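Local structure of cell division cycle protein 123 (Schizosaccharomyces pombe, 4ZGP) at residues S171-K174 with D175-F178; N220-C223 with Y224-L227; E96-Q99 with L100-A104; L269-W273 with S274-S278. The protein acts as an ATP-dependent folding chaperone that binds the gamma subunit of translation initiation factor eIF2 and allows it to assemble with the alpha and beta subunits. All blocks are in the same frame, centred on the assembly; numbering follows the deposited sequence.

Contact 1 (S171-K174 with D175-F178); sequences SVPK and DFSF
A chi1 of 164° turns the Phe-176 ring away from its own N and back toward Val-172; Val-172, with CG1 opposite its carbonyl carbon, presents that methyl to the ring. The chain reverses here in a type II beta turn from Pro-173 to Phe-176, part of the loop between helix 149-157 and strand 180-184 of this ATP-grasp protein. Asp-175 takes the third position of the turn with a positive phi of 63°, the left-handed backbone that this turn type needs there.

No hydrogen bond joins the two segments; the side chains that meet are apolar. The valine and the phenylalanine cross at about a right angle, and CB of Val-172 comes within 3.7 Å of CD2 of Phe-176. CG1 of Val-172 follows at 3.9 Å from CE2 of Phe-176. On the turn side, CD of Pro-173 lies 4.2 Å from CB of Phe-176, while Pro-173 O sits 3.4 Å from that same CB. Val-172 and Pro-173 thus both touch the phenylalanine.

Beyond the turn, Phe-159 meets the Phe-176 ring edge-to-face, and Leu-30 of helix 26-31 packs against it too. The Phe-176 side chain also comes within about 4 Å of that of Trp-118, an ATP-binding residue, which brings the turn next to one residue of the nucleotide site. Phe-178 extends the apolar patch: CE2 of Phe-176 is poised over the centre of the Phe-178 ring, 3.7 Å above its plane, and CZ of Phe-178 lies 4.5 Å from Val-172 CG1.

Contact 2 (N220-C223 with Y224-L227); sequences NIDC and YEKL
Tyr-224 lays its ring back along the first turn of helix 221-233, close to the Asn-220 backbone and with the CA of Ile-221 at the ring edge, near its plane. Asn-220 holds the N-cap position of this helix, yet its side chain makes no capping bond: its ND2 turns instead to the Phe-216 carbonyl in the preceding helix 216-219. What it offers Tyr-224 is its CB, 3.9 Å from CE2 of the tyrosine, and its carbonyl O, 3.2 Å from CD2 of Tyr-224. The ring reaches that spot because CG lies anti to the carbonyl carbon of Tyr-224 (chi1 -74°).

On another side of the helix the carboxylates of Asp-222 and Glu-225 come together with their planes 50° apart. OD1 of Asp-222 is 4.2 Å from OE2 of Glu-225, a like-charge pair that would probably be mildly unfavourable. The end of the Lys-226 chain leads off to a salt bridge with Asp-230, one helical turn on.

The inward ring of Tyr-224 also meets Phe-194 and touches Ile-249 of strand 243-250, so the helix rests on the sheet through it. Replacing Tyr-224 by an alanine would remove the ring and would probably open a gap between the Asn-220 end of the helix and Phe-194. Further along, SG of Cys-223 is 4.4 Å from CD1 of Leu-227. The backbone repeats the i to i+4 pattern from the start, where Tyr-224 N donates to Asn-220 O at 3.1 Å.

Contact 3 (E96-Q99 with L100-A104); sequences EAIQ and LIEKA
Lys-103 N donates to Gln-99 O at 2.8 Å, the shortest of four consecutive backbone bonds here, and the N-H...O angle of 142° shows that it is also the most bent. One residue earlier, Glu-102 N reaches Ile-98 O at 3.0 Å. The side chains of these two residues lie side by side and point the same way. Glu-102 has CG anti to its carbonyl carbon (chi1 -76°) and runs extended beyond it, which carries its carboxylate along the isoleucine until OE1 is 4.0 Å from CG2 of Ile-98.

All of this sits on helix 95-107, whose i to i+4 bonding puts Ile-98 and Glu-102 on one stripe. The stripe faces helix 138-146: OE2 of Glu-102 accepts from Ala-138 N at the start of that helix, and Ile-98 packs on Ala-138 and Leu-142. The inner side is apolar, with Ile-101 and Ala-104 against Leu-182 of strand 180-184 and Ala-97 against helix 56-62.

A water lies within bonding distance of two polar ends. Gln-99, bent at chi2, brings OE1 to 3.0 Å from it, and Glu-102 OE1 lies 2.8 Å from the same water.

Contact 4 (L269-W273 with S274-S278); sequences LLFSW and SELES
Leu-276 is wedged between Trp-273 and Phe-271 at the start of helix 273-278, and this is the tight side of the contact. CD1 of Leu-276 sits over one face of the indole in a CH-pi contact, 3.6 Å from the centroid of the Trp-273 six-membered ring and only 8° off its normal. CG of Leu-276 meets CB of Phe-271 at 3.9 Å, the two side chains crossing at about a right angle. Phe-271 in turn lies on Ala-205 and Cys-207 of strand 202-208. Elsewhere the indole NE1 bonds to Thr-266 O, which helps to fix the ring.

Ser-272 and Glu-275 form a capping box. The serine OG accepts from Glu-275 N at 3.2 Å, and OE2 of Glu-275 takes the N-H of Ser-272 at 2.7 Å, nearly straight at 169°, with its anti lone pair. The glutamate reaches back because its CG stands between N and carbonyl carbon (chi1 64°).

The outer side is looser: Ser-274 and Ser-278 are exposed, and OG and N of Ser-278 reach Ser-274 O from opposite faces of its plane, OG at 3.2 Å. Glu-275 OE1, meanwhile, forms a salt bridge with Arg-289. An alanine in place of Glu-275 would probably leave Ser-272 N without this acceptor and Arg-289 without this carboxylate.

Chemically, one carboxylate here both completes the capping box, through Ser-272 N, and pairs with an arginine on strand 287-289, which is likely to stabilise its negative charge.

How the contacts relate
The four contacts fall into two groups lying far apart in the ATP-grasp fold. Contacts 1 and 3 belong together, their centres 24 Å apart; contacts 2 and 4 make the other pair, 21 Å apart. Between the groups centres are separated by 30 to 41 Å, and no two contacts touch. The bound ADP lies between the groups. Contact 1 comes nearest to the ATP-binding residues, through Phe-176. In contact 4, the side chain of Trp-273 is about 12 Å from the ADP and about 7 Å from the Arg-195 side chain. The side chain of Tyr-224 in contact 2 is about 9 Å from the side chain of Glu-193, and the side chain of Ile-101 in contact 3 about 12 Å from the side chain of Lys-183.

Contact 1 (S171-K174 with D175-F178)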
loop_
_atom_site.group_PDB
_atom_site.type_symbol
_atom_site.label_atom_id
_atom_site.label_comp_id
_atom_site.label_asym_id
_atom_site.label_seq_id
_atom_site.Cartn_x
_atom_site.Cartn_y
_atom_site.Cartn_z
ATOM N N SER A 171 -4.371 -8.290 19.066
ATOM C CA SER A 171 -4.861 -9.641 18.805
ATOM C C SER A 171 -5.463 -9.742 17.402
ATOM O O SER A 171 -5.832 -8.728 16.801
ATOM C CB SER A 171 -5.885 -10.058 19.865
ATOM O OG SER A 171 -6.910 -9.089 19.997
ATOM N N VAL A 172 -5.557 -10.964 16.882
ATOM C CA VAL A 172 -5.842 -11.167 15.462
ATOM C C VAL A 172 -6.927 -12.225 15.220
ATOM O O VAL A 172 -7.147 -13.095 16.061
ATOM C CB VAL A 172 -4.544 -11.566 14.699
ATOM C CG1 VAL A 172 -3.540 -10.408 14.699
ATOM C CG2 VAL A 172 -3.926 -12.819 15.302
ATOM N N PRO A 173 -7.616 -12.143 14.069
ATOM C CA PRO A 173 -8.673 -13.101 13.726
ATOM C C PRO A 173 -8.162 -14.501 13.416
ATOM O O PRO A 173 -6.973 -14.708 13.168
ATOM C CB PRO A 173 -9.311 -12.491 12.467
ATOM C CG PRO A 173 -8.888 -11.051 12.471
ATOM C CD PRO A 173 -7.533 -11.054 13.079
ATOM N N LYS A 174 -9.098 -15.446 13.422
ATOM C CA LYS A 174 -8.872 -16.829 13.012
ATOM C C LYS A 174 -8.459 -16.914 11.549
ATOM O O LYS A 174 -8.977 -16.176 10.709
ATOM C CB LYS A 174 -10.143 -17.660 13.239
ATOM C CG LYS A 174 -11.203 -16.999 14.143
ATOM C CD LYS A 174 -12.125 -16.009 13.396
ATOM C CE LYS A 174 -12.141 -14.634 14.078
ATOM N NZ LYS A 174 -13.517 -14.124 14.367
ATOM N N ASP A 175 -7.527 -17.817 11.255
ATOM C CA ASP A 175 -7.066 -18.073 9.886
ATOM C C ASP A 175 -6.392 -16.851 9.246
ATOM O O ASP A 175 -6.341 -16.718 8.023
ATOM C CB ASP A 175 -8.226 -18.553 9.005
ATOM C CG ASP A 175 -8.971 -19.739 9.612
ATOM O OD1 ASP A 175 -8.453 -20.339 10.583
ATOM O OD2 ASP A 175 -10.069 -20.074 9.118
ATOM N N PHE A 176 -5.882 -15.963 10.087
ATOM C CA PHE A 176 -5.084 -14.837 9.616
ATOM C C PHE A 176 -3.614 -15.188 9.775
ATOM O O PHE A 176 -3.251 -15.905 10.697
ATOM C CB PHE A 176 -5.423 -13.568 10.403
ATOM C CG PHE A 176 -4.408 -12.472 10.254
ATOM C CD1 PHE A 176 -4.459 -11.600 9.172
ATOM C CD2 PHE A 176 -3.410 -12.298 11.208
ATOM C CE1 PHE A 176 -3.521 -10.581 9.042
ATOM C CE2 PHE A 176 -2.466 -11.287 11.078
ATOM C CZ PHE A 176 -2.524 -10.426 9.998
ATOM N N SER A 177 -2.765 -14.706 8.878
ATOM C CA SER A 177 -1.327 -14.793 9.120
ATOM C C SER A 177 -0.620 -13.552 8.573
ATOM O O SER A 177 -1.059 -12.981 7.578
ATOM C CB SER A 177 -0.736 -16.057 8.486
ATOM O OG SER A 177 -0.756 -15.995 7.070
ATOM N N PHE A 178 0.477 -13.149 9.209
ATOM C CA PHE A 178 1.304 -12.094 8.649
ATOM C C PHE A 178 2.045 -12.633 7.423
ATOM O O PHE A 178 2.282 -13.840 7.298
ATOM C CB PHE A 178 2.284 -11.557 9.700
ATOM C CG PHE A 178 1.622 -10.776 10.791
ATOM C CD1 PHE A 178 1.141 -9.497 10.548
ATOM C CD2 PHE A 178 1.474 -11.313 12.057
ATOM C CE1 PHE A 178 0.522 -8.771 11.545
ATOM C CE2 PHE A 178 0.869 -10.585 13.073
ATOM C CZ PHE A 178 0.383 -9.310 12.811
#

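Contact 2 (N220-C223 with Y224-L227)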
loop_
_atom_site.group_PDB
_atom_site.type_symbol
_atom_site.label_atom_id
_atom_site.label_comp_id
_atom_site.label_asym_id
_atom_site.label_seq_id
_atom_site.Cartn_x
_atom_site.Cartn_y
_atom_site.Cartn_z
ATOM N N ASN A 220 -2.972 17.516 -18.537
ATOM C CA ASN A 220 -3.258 16.134 -18.906
ATOM C C ASN A 220 -4.241 15.432 -17.979
ATOM O O ASN A 220 -4.355 14.200 -17.996
ATOM C CB ASN A 220 -1.946 15.362 -18.972
ATOM C CG ASN A 220 -1.057 15.855 -20.090
ATOM O OD1 ASN A 220 -1.239 15.475 -21.247
ATOM N ND2 ASN A 220 -0.118 16.742 -19.763
ATOM N N ILE A 221 -4.995 16.219 -17.218
ATOM C CA ILE A 221 -5.814 15.659 -16.147
ATOM C C ILE A 221 -6.961 14.792 -16.675
ATOM O O ILE A 221 -7.305 13.793 -16.050
ATOM C CB ILE A 221 -6.350 16.783 -15.200
ATOM C CG1 ILE A 221 -6.754 16.173 -13.851
ATOM C CG2 ILE A 221 -7.473 17.583 -15.834
ATOM C CD1 ILE A 221 -5.634 15.339 -13.205
ATOM N N ASP A 222 -7.524 15.121 -17.838
ATOM C CA ASP A 222 -8.606 14.306 -18.391
ATOM C C ASP A 222 -8.083 12.930 -18.810
ATOM O O ASP A 222 -8.760 11.913 -18.648
ATOM C CB ASP A 222 -9.273 15.006 -19.585
ATOM C CG ASP A 222 -9.973 16.303 -19.187
ATOM O OD1 ASP A 222 -10.577 16.351 -18.096
ATOM O OD2 ASP A 222 -9.915 17.277 -19.964
ATOM N N CYS A 223 -6.863 12.902 -19.324
ATOM C CA CYS A 223 -6.220 11.642 -19.687
ATOM C C CYS A 223 -6.007 10.789 -18.429
ATOM O O CYS A 223 -6.355 9.603 -18.416
ATOM C CB CYS A 223 -4.895 11.906 -20.405
ATOM S SG CYS A 223 -4.052 10.424 -20.990
ATOM N N TYR A 224 -5.465 11.393 -17.371
ATOM C CA TYR A 224 -5.264 10.652 -16.117
ATOM C C TYR A 224 -6.581 10.135 -15.557
ATOM O O TYR A 224 -6.660 8.989 -15.117
ATOM C CB TYR A 224 -4.561 11.519 -15.059
ATOM C CG TYR A 224 -3.091 11.719 -15.336
ATOM C CD1 TYR A 224 -2.215 10.646 -15.303
ATOM C CD2 TYR A 224 -2.572 12.978 -15.623
ATOM C CE1 TYR A 224 -0.867 10.805 -15.561
ATOM C CE2 TYR A 224 -1.214 13.147 -15.881
ATOM C CZ TYR A 224 -0.369 12.053 -15.848
ATOM O OH TYR A 224 0.982 12.186 -16.102
ATOM N N GLU A 225 -7.612 10.981 -15.588
ATOM C CA GLU A 225 -8.911 10.608 -15.066
ATOM C C GLU A 225 -9.470 9.398 -15.802
ATOM O O GLU A 225 -9.984 8.468 -15.175
ATOM C CB GLU A 225 -9.897 11.780 -15.149
ATOM C CG GLU A 225 -11.287 11.411 -14.648
ATOM C CD GLU A 225 -12.292 12.541 -14.801
ATOM O OE1 GLU A 225 -13.489 12.305 -14.543
ATOM O OE2 GLU A 225 -11.885 13.658 -15.178
ATOM N N LYS A 226 -9.359 9.408 -17.130
ATOM C CA LYS A 226 -9.882 8.304 -17.937
ATOM C C LYS A 226 -9.145 7.009 -17.623
ATOM O O LYS A 226 -9.764 5.964 -17.501
ATOM C CB LYS A 226 -9.776 8.622 -19.440
ATOM C CG LYS A 226 -10.103 7.457 -20.353
ATOM C CD LYS A 226 -11.524 6.938 -20.152
ATOM C CE LYS A 226 -11.993 6.095 -21.343
ATOM N NZ LYS A 226 -10.963 5.115 -21.801
ATOM N N LEU A 227 -7.828 7.076 -17.495
ATOM C CA LEU A 227 -7.055 5.875 -17.157
ATOM C C LEU A 227 -7.394 5.333 -15.752
ATOM O O LEU A 227 -7.439 4.119 -15.546
ATOM C CB LEU A 227 -5.564 6.156 -17.248
ATOM C CG LEU A 227 -5.041 6.423 -18.658
ATOM C CD1 LEU A 227 -3.563 6.792 -18.618
ATOM C CD2 LEU A 227 -5.290 5.220 -19.567
#

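Contact 3 (E96-Q99 with L100-A104)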
loop_
_atom_site.group_PDB
_atom_site.type_symbol
_atom_site.label_atom_id
_atom_site.label_comp_id
_atom_site.label_asym_id
_atom_site.label_seq_id
_atom_site.Cartn_x
_atom_site.Cartn_y
_atom_site.Cartn_z
ATOM N N GLU A 96 17.894 -19.999 6.759
ATOM C CA GLU A 96 16.887 -20.519 5.847
ATOM C C GLU A 96 15.962 -19.397 5.382
ATOM O O GLU A 96 15.625 -19.290 4.196
ATOM C CB GLU A 96 16.078 -21.636 6.520
ATOM C CG GLU A 96 16.823 -22.965 6.676
ATOM C CD GLU A 96 17.603 -23.097 7.989
ATOM O OE1 GLU A 96 17.662 -22.127 8.778
ATOM O OE2 GLU A 96 18.160 -24.190 8.234
ATOM N N ALA A 97 15.569 -18.557 6.331
ATOM C CA ALA A 97 14.718 -17.409 6.049
ATOM C C ALA A 97 15.451 -16.395 5.183
ATOM O O ALA A 97 14.889 -15.867 4.224
ATOM C CB ALA A 97 14.262 -16.771 7.331
ATOM N N ILE A 98 16.708 -16.125 5.527
ATOM C CA ILE A 98 17.526 -15.203 4.751
ATOM C C ILE A 98 17.663 -15.670 3.296
ATOM O O ILE A 98 17.561 -14.861 2.369
ATOM C CB ILE A 98 18.940 -15.039 5.363
ATOM C CG1 ILE A 98 18.845 -14.561 6.811
ATOM C CG2 ILE A 98 19.779 -14.056 4.535
ATOM C CD1 ILE A 98 18.187 -13.222 6.977
ATOM N N GLN A 99 17.911 -16.963 3.089
ATOM C CA GLN A 99 18.048 -17.478 1.722
ATOM C C GLN A 99 16.724 -17.410 0.954
ATOM O O GLN A 99 16.703 -17.131 -0.257
ATOM C CB GLN A 99 18.566 -18.918 1.747
ATOM C CG GLN A 99 19.982 -19.062 2.279
ATOM C CD GLN A 99 20.995 -18.288 1.460
ATOM O OE1 GLN A 99 20.914 -18.257 0.231
ATOM N NE2 GLN A 99 21.950 -17.660 2.139
ATOM N N LEU A 100 15.631 -17.652 1.666
ATOM C CA LEU A 100 14.293 -17.583 1.081
ATOM C C LEU A 100 14.013 -16.175 0.566
ATOM O O LEU A 100 13.547 -15.980 -0.560
ATOM C CB LEU A 100 13.241 -17.994 2.114
ATOM C CG LEU A 100 11.829 -18.314 1.612
ATOM C CD1 LEU A 100 11.885 -19.251 0.417
ATOM C CD2 LEU A 100 11.001 -18.939 2.729
ATOM N N ILE A 101 14.333 -15.193 1.395
ATOM C CA ILE A 101 14.175 -13.798 1.017
ATOM C C ILE A 101 15.051 -13.440 -0.163
ATOM O O ILE A 101 14.598 -12.815 -1.112
ATOM C CB ILE A 101 14.486 -12.896 2.205
ATOM C CG1 ILE A 101 13.445 -13.148 3.302
ATOM C CG2 ILE A 101 14.564 -11.432 1.781
ATOM C CD1 ILE A 101 13.713 -12.393 4.575
ATOM N N GLU A 102 16.312 -13.867 -0.146
ATOM C CA GLU A 102 17.178 -13.443 -1.229
ATOM C C GLU A 102 16.918 -14.236 -2.510
ATOM O O GLU A 102 17.272 -13.793 -3.607
ATOM C CB GLU A 102 18.641 -13.515 -0.778
ATOM C CG GLU A 102 18.941 -12.320 0.141
ATOM C CD GLU A 102 20.285 -12.373 0.843
ATOM O OE1 GLU A 102 20.984 -13.408 0.742
ATOM O OE2 GLU A 102 20.632 -11.355 1.497
ATOM N N LYS A 103 16.274 -15.386 -2.384
ATOM C CA LYS A 103 15.814 -16.109 -3.562
ATOM C C LYS A 103 14.758 -15.266 -4.287
ATOM O O LYS A 103 14.823 -15.055 -5.504
ATOM C CB LYS A 103 15.250 -17.475 -3.167
ATOM C CG LYS A 103 14.527 -18.210 -4.289
ATOM C CD LYS A 103 14.025 -19.578 -3.837
ATOM C CE LYS A 103 15.095 -20.636 -4.038
ATOM N NZ LYS A 103 15.504 -20.705 -5.472
ATOM N N ALA A 104 13.803 -14.768 -3.515
ATOM C CA ALA A 104 12.758 -13.894 -4.046
ATOM C C ALA A 104 13.334 -12.626 -4.687
ATOM O O ALA A 104 12.913 -12.217 -5.769
ATOM C CB ALA A 104 11.780 -13.540 -2.946
HETATM O O HOH W 1 21.467 -15.583 -0.924
#

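Contact 4 (L269-W273 with S274-S278)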
loop_
_atom_site.group_PDB
_atom_site.type_symbol
_atom_site.label_atom_id
_atom_site.label_comp_id
_atom_site.label_asym_id
_atom_site.label_seq_id
_atom_site.Cartn_x
_atom_site.Cartn_y
_atom_site.Cartn_z
ATOM N N LEU A 269 -4.760 12.740 2.297
ATOM C CA LEU A 269 -3.837 13.573 1.525
ATOM C C LEU A 269 -4.421 14.959 1.248
ATOM O O LEU A 269 -4.492 15.775 2.168
ATOM C CB LEU A 269 -3.428 12.855 0.228
ATOM C CG LEU A 269 -2.659 11.543 0.479
ATOM C CD1 LEU A 269 -2.362 10.852 -0.861
ATOM C CD2 LEU A 269 -1.344 11.795 1.221
ATOM N N LEU A 270 -4.819 15.247 0.010
ATOM C CA LEU A 270 -5.375 16.572 -0.297
ATOM C C LEU A 270 -6.864 16.675 0.028
ATOM O O LEU A 270 -7.465 17.749 -0.119
ATOM C CB LEU A 270 -5.150 16.933 -1.764
ATOM C CG LEU A 270 -3.663 17.013 -2.113
ATOM C CD1 LEU A 270 -3.499 17.433 -3.567
ATOM C CD2 LEU A 270 -2.970 17.994 -1.164
ATOM N N PHE A 271 -7.457 15.562 0.452
ATOM C CA PHE A 271 -8.846 15.550 0.927
ATOM C C PHE A 271 -8.919 15.326 2.428
ATOM O O PHE A 271 -8.100 14.613 3.003
ATOM C CB PHE A 271 -9.671 14.452 0.228
ATOM C CG PHE A 271 -9.821 14.664 -1.234
ATOM C CD1 PHE A 271 -10.795 15.514 -1.731
ATOM C CD2 PHE A 271 -8.976 14.033 -2.124
ATOM C CE1 PHE A 271 -10.928 15.736 -3.085
ATOM C CE2 PHE A 271 -9.108 14.247 -3.487
ATOM C CZ PHE A 271 -10.080 15.111 -3.974
ATOM N N SER A 272 -9.910 15.926 3.081
ATOM C CA SER A 272 -10.187 15.550 4.459
ATOM C C SER A 272 -11.246 14.456 4.482
ATOM O O SER A 272 -12.064 14.349 3.570
ATOM C CB SER A 272 -10.689 16.745 5.270
ATOM O OG SER A 272 -11.990 17.079 4.832
ATOM N N TRP A 273 -11.246 13.668 5.542
ATOM C CA TRP A 273 -12.212 12.592 5.656
ATOM C C TRP A 273 -13.605 13.135 5.960
ATOM O O TRP A 273 -14.595 12.468 5.686
ATOM C CB TRP A 273 -11.748 11.579 6.708
ATOM C CG TRP A 273 -10.796 10.636 6.064
ATOM C CD1 TRP A 273 -9.435 10.663 6.143
ATOM C CD2 TRP A 273 -11.127 9.590 5.135
ATOM N NE1 TRP A 273 -8.898 9.669 5.345
ATOM C CE2 TRP A 273 -9.917 8.998 4.719
ATOM C CE3 TRP A 273 -12.323 9.086 4.633
ATOM C CZ2 TRP A 273 -9.876 7.928 3.823
ATOM C CZ3 TRP A 273 -12.282 8.019 3.755
ATOM C CH2 TRP A 273 -11.063 7.451 3.359
ATOM N N SER A 274 -13.677 14.351 6.496
ATOM C CA SER A 274 -14.975 14.987 6.658
ATOM C C SER A 274 -15.615 15.154 5.300
ATOM O O SER A 274 -16.769 14.791 5.106
ATOM C CB SER A 274 -14.857 16.350 7.361
ATOM O OG SER A 274 -14.168 16.220 8.587
ATOM N N GLU A 275 -14.879 15.685 4.329
ATOM C CA GLU A 275 -15.518 15.855 3.030
ATOM C C GLU A 275 -15.687 14.515 2.302
ATOM O O GLU A 275 -16.659 14.327 1.589
ATOM C CB GLU A 275 -14.753 16.861 2.162
ATOM C CG GLU A 275 -13.357 16.476 1.783
ATOM C CD GLU A 275 -12.543 17.665 1.280
ATOM O OE1 GLU A 275 -13.118 18.547 0.600
ATOM O OE2 GLU A 275 -11.326 17.703 1.569
ATOM N N LEU A 276 -14.765 13.574 2.495
ATOM C CA LEU A 276 -14.902 12.273 1.815
ATOM C C LEU A 276 -16.128 11.512 2.298
ATOM O O LEU A 276 -16.841 10.883 1.515
ATOM C CB LEU A 276 -13.651 11.425 2.031
ATOM C CG LEU A 276 -12.418 11.883 1.256
ATOM C CD1 LEU A 276 -11.196 11.125 1.800
ATOM C CD2 LEU A 276 -12.578 11.707 -0.258
ATOM N N GLU A 277 -16.359 11.588 3.603
ATOM C CA GLU A 277 -17.507 10.946 4.227
ATOM C C GLU A 277 -18.836 11.544 3.773
ATOM O O GLU A 277 -19.811 10.828 3.580
ATOM C CB GLU A 277 -17.381 11.053 5.738
ATOM C CG GLU A 277 -18.433 10.309 6.497
ATOM C CD GLU A 277 -18.158 10.342 7.980
ATOM O OE1 GLU A 277 -17.087 10.860 8.379
ATOM O OE2 GLU A 277 -19.007 9.853 8.745
ATOM N N SER A 278 -18.866 12.857 3.580
ATOM C CA SER A 278 -20.121 13.505 3.224
ATOM C C SER A 278 -20.330 13.511 1.712
ATOM O O SER A 278 -21.458 13.649 1.230
ATOM C CB SER A 278 -20.170 14.926 3.797
ATOM O OG SER A 278 -19.143 15.728 3.247
#